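PDB 2QSK: scytovirin from Scytonema varium, which binds sugars as an antiviral lectin, with strong activity against T-tropic HIV-1, and inhibits viral fusion and infection. Local coordinates for residues G3-W8 with G51-W56. Residues are numbered along the deposited sequence; the frame is centred on the assembly and turned at random.
Sequences GPTYCW and GPTYCW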
ATOM      1  N   GLY A   3      -6.276  -8.423  -4.606  1.00  8.77           N
ATOM      2  CA  GLY A   3      -7.410  -7.540  -4.680  1.00  8.80           C
ATOM      3  C   GLY A   3      -7.047  -6.179  -4.132  1.00  7.78           C
ATOM      4  O   GLY A   3      -5.885  -5.936  -3.744  1.00  7.79           O
ATOM      5  N   PRO A   4      -8.010  -5.255  -4.104  1.00  8.40           N
ATOM      6  CA  PRO A   4      -7.703  -3.845  -3.815  1.00  8.45           C
ATOM      7  C   PRO A   4      -7.193  -3.556  -2.410  1.00  8.36           C
ATOM      8  O   PRO A   4      -6.630  -2.476  -2.194  1.00  8.82           O
ATOM      9  CB  PRO A   4      -9.036  -3.145  -4.071  1.00  9.53           C
ATOM     10  CG  PRO A   4     -10.073  -4.220  -3.893  1.00 12.10           C
ATOM     11  CD  PRO A   4      -9.431  -5.466  -4.435  1.00 10.18           C
ATOM     12  N   THR A   5      -7.388  -4.469  -1.459  1.00  7.70           N
ATOM     13  CA  THR A   5      -6.858  -4.266  -0.109  1.00  8.73           C
ATOM     14  C   THR A   5      -5.414  -4.734   0.039  1.00  8.48           C
ATOM     15  O   THR A   5      -4.841  -4.584   1.124  1.00  9.95           O
ATOM     16  CB  THR A   5      -7.708  -4.957   0.988  1.00  9.75           C
ATOM     17  OG1 THR A   5      -7.520  -6.371   0.940  1.00 11.55           O
ATOM     18  CG2 THR A   5      -9.187  -4.586   0.883  1.00 11.16           C
ATOM     19  N   TYR A   6      -4.818  -5.292  -1.018  1.00  7.93           N
ATOM     20  CA  TYR A   6      -3.394  -5.619  -1.018  1.00  7.94           C
ATOM     21  C   TYR A   6      -2.613  -4.370  -1.432  1.00  7.78           C
ATOM     22  O   TYR A   6      -2.900  -3.782  -2.476  1.00  8.33           O
ATOM     23  CB  TYR A   6      -3.104  -6.750  -1.998  1.00  8.54           C
ATOM     24  CG  TYR A   6      -1.639  -7.143  -1.987  1.00  8.15           C
ATOM     25  CD1 TYR A   6      -1.083  -7.780  -0.880  1.00  9.88           C
ATOM     26  CD2 TYR A   6      -0.808  -6.844  -3.066  1.00  8.02           C
ATOM     27  CE1 TYR A   6       0.251  -8.112  -0.840  1.00 10.63           C
ATOM     28  CE2 TYR A   6       0.522  -7.211  -3.044  1.00  7.94           C
ATOM     29  CZ  TYR A   6       1.054  -7.824  -1.932  1.00  9.67           C
ATOM     30  OH  TYR A   6       2.389  -8.186  -1.859  1.00 11.01           O
ATOM     31  N   CYS A   7      -1.633  -3.959  -0.615  1.00  8.76           N
ATOM     32  CA  CYS A   7      -0.867  -2.743  -0.889  1.00  8.67           C
ATOM     33  C   CYS A   7       0.592  -3.074  -1.129  1.00  8.95           C
ATOM     34  O   CYS A   7       1.232  -3.722  -0.300  1.00 11.62           O
ATOM     35  CB  CYS A   7      -0.983  -1.732   0.238  1.00 12.14           C
ATOM     36  SG  CYS A   7      -2.568  -0.889   0.360  1.00 14.82           S
ATOM     37  N   TRP A   8       1.128  -2.607  -2.247  1.00  8.84           N
ATOM     38  CA  TRP A   8       2.522  -2.844  -2.609  1.00  8.80           C
ATOM     39  C   TRP A   8       3.021  -1.667  -3.437  1.00  8.93           C
ATOM     40  O   TRP A   8       2.331  -1.215  -4.348  1.00 11.57           O
ATOM     41  CB  TRP A   8       2.642  -4.155  -3.396  1.00  9.55           C
ATOM     42  CG  TRP A   8       4.051  -4.502  -3.725  1.00  9.02           C
ATOM     43  CD1 TRP A   8       4.715  -4.215  -4.884  1.00  9.38           C
ATOM     44  CD2 TRP A   8       4.994  -5.177  -2.886  1.00 10.25           C
ATOM     45  NE1 TRP A   8       5.993  -4.671  -4.827  1.00 10.14           N
ATOM     46  CE2 TRP A   8       6.201  -5.260  -3.613  1.00 10.86           C
ATOM     47  CE3 TRP A   8       4.947  -5.706  -1.592  1.00 13.76           C
ATOM     48  CZ2 TRP A   8       7.349  -5.859  -3.092  1.00 14.50           C
ATOM     49  CZ3 TRP A   8       6.090  -6.304  -1.079  1.00 15.56           C
ATOM     50  CH2 TRP A   8       7.276  -6.371  -1.829  1.00 15.88           C
ATOM     51  N   GLY A  51      -9.365   3.259   5.108  1.00 11.22           N
ATOM     52  CA  GLY A  51      -9.865   1.910   5.231  1.00 11.00           C
ATOM     53  C   GLY A  51      -8.885   0.954   4.569  1.00  9.53           C
ATOM     54  O   GLY A  51      -7.753   1.340   4.241  1.00  9.11           O
ATOM     55  N   PRO A  52      -9.292  -0.311   4.422  1.00 10.15           N
ATOM     56  CA  PRO A  52      -8.380  -1.339   3.952  1.00  9.77           C
ATOM     57  C   PRO A  52      -7.791  -1.173   2.552  1.00  8.91           C
ATOM     58  O   PRO A  52      -6.831  -1.885   2.241  1.00  9.72           O
ATOM     59  CB  PRO A  52      -9.206  -2.622   4.076  1.00 12.26           C
ATOM     60  CG  PRO A  52     -10.270  -2.306   5.102  1.00 16.05           C
ATOM     61  CD  PRO A  52     -10.592  -0.874   4.837  1.00 12.22           C
ATOM     62  N   THR A  53      -8.336  -0.274   1.723  1.00  8.50           N
ATOM     63  CA  THR A  53      -7.735  -0.019   0.413  1.00  8.87           C
ATOM     64  C   THR A  53      -6.840   1.203   0.382  1.00  8.98           C
ATOM     65  O   THR A  53      -6.303   1.507  -0.686  1.00 10.75           O
ATOM     66  CB  THR A  53      -8.778   0.060  -0.733  1.00  9.47           C
ATOM     67  OG1 THR A  53      -9.482   1.302  -0.677  1.00 11.94           O
ATOM     68  CG2 THR A  53      -9.737  -1.117  -0.700  1.00 10.72           C
ATOM     69  N   TYR A  54      -6.637   1.879   1.529  1.00  8.47           N
ATOM     70  CA  TYR A  54      -5.787   3.042   1.606  1.00  8.49           C
ATOM     71  C   TYR A  54      -4.339   2.589   1.828  1.00  8.49           C
ATOM     72  O   TYR A  54      -4.043   1.925   2.820  1.00  8.82           O
ATOM     73  CB  TYR A  54      -6.216   3.933   2.760  1.00  9.76           C
ATOM     74  CG  TYR A  54      -5.466   5.238   2.834  1.00  9.58           C
ATOM     75  CD1 TYR A  54      -5.717   6.247   1.926  1.00 13.45           C
ATOM     76  CD2 TYR A  54      -4.499   5.480   3.829  1.00  9.46           C
ATOM     77  CE1 TYR A  54      -5.051   7.462   1.991  1.00 14.63           C
ATOM     78  CE2 TYR A  54      -3.836   6.691   3.910  1.00  9.99           C
ATOM     79  CZ  TYR A  54      -4.107   7.677   2.974  1.00 12.53           C
ATOM     80  OH  TYR A  54      -3.458   8.882   2.998  1.00 15.22           O
ATOM     81  N   CYS A  55      -3.451   2.936   0.894  1.00  9.01           N
ATOM     82  CA  CYS A  55      -2.039   2.522   0.963  1.00  9.32           C
ATOM     83  C   CYS A  55      -1.163   3.709   1.347  1.00 10.19           C
ATOM     84  O   CYS A  55      -1.165   4.733   0.670  1.00 12.68           O
ATOM     85  CB  CYS A  55      -1.564   1.970  -0.358  1.00 11.38           C
ATOM     86  SG  CYS A  55      -2.511   0.604  -1.035  1.00 13.46           S
ATOM     87  N   TRP A  56      -0.404   3.559   2.430  1.00  9.55           N
ATOM     88  CA  TRP A  56       0.486   4.633   2.876  1.00 10.05           C
ATOM     89  C   TRP A  56       1.708   4.029   3.553  1.00 10.06           C
ATOM     90  O   TRP A  56       1.565   3.176   4.424  1.00 12.93           O
ATOM     91  CB  TRP A  56      -0.244   5.559   3.851  1.00 11.04           C
ATOM     92  CG  TRP A  56       0.563   6.741   4.217  1.00 11.22           C
ATOM     93  CD1 TRP A  56       1.376   6.866   5.296  1.00 11.41           C
ATOM     94  CD2 TRP A  56       0.656   7.966   3.501  1.00 13.10           C
ATOM     95  NE1 TRP A  56       1.970   8.096   5.311  1.00 12.91           N
ATOM     96  CE2 TRP A  56       1.547   8.794   4.219  1.00 13.37           C
ATOM     97  CE3 TRP A  56       0.076   8.452   2.325  1.00 16.20           C
ATOM     98  CZ2 TRP A  56       1.873  10.076   3.802  1.00 16.50           C
ATOM     99  CZ3 TRP A  56       0.398   9.733   1.921  1.00 17.53           C
ATOM    100  CH2 TRP A  56       1.286  10.528   2.657  1.00 17.32           C
TER
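The disulfide between Cys7 and Cys55 is a covalent cross-link joining two loops of identical sequence, 3-8 and 51-56, one from each half of the internally duplicated scytovirin chain, close to the centre of the molecule. The SG atoms of Cys7 and Cys55 are bonded at 2.0 Å with a chi3 of -79°. Both cysteines turn SG anti to their own carbonyl carbon (chi1 -73° in Cys7, -56° in Cys55), which brings each sulfur across the gap toward the partner loop. Each loop starts with a type I turn, closed by a 3.0 Å bond from Tyr6 N to Gly3 O and a matching one from Tyr54 N to Gly51 O.

Beside the sulfur bridge the two turns meet through prolines and threonines in a roughly symmetric exchange. Thr5 lies alongside Pro52, its CG2 methyl 3.7 Å from Pro52 CB, while the CG2 of Thr53 approaches Pro4 CB more loosely, at 4.0 Å. The two threonine methyls also touch, Thr5 CG2 to Thr53 CG2 at 3.9 Å. No hydrogen bond crosses between the loops; Thr5 CA comes 3.3 Å from Pro52 O in a bent CA-H...O contact. The carbonyls of Pro52 and Pro4 have partners outside the two loops: Pro52 O accepts a hydrogen bond from His92 ND1, near the C-terminus, and Pro4 O one from Arg43 NE, in the linker between the halves.

Tyr6 and Tyr54 point away from the junction into their own halves, where their hydroxyls bond to the backbone oxygens of Lys24 and Lys72. The bridge thus ties the loop preceding the hairpin of strands 31-32 and 38-39 to the equivalent loop preceding strands 79-80 and 86-87.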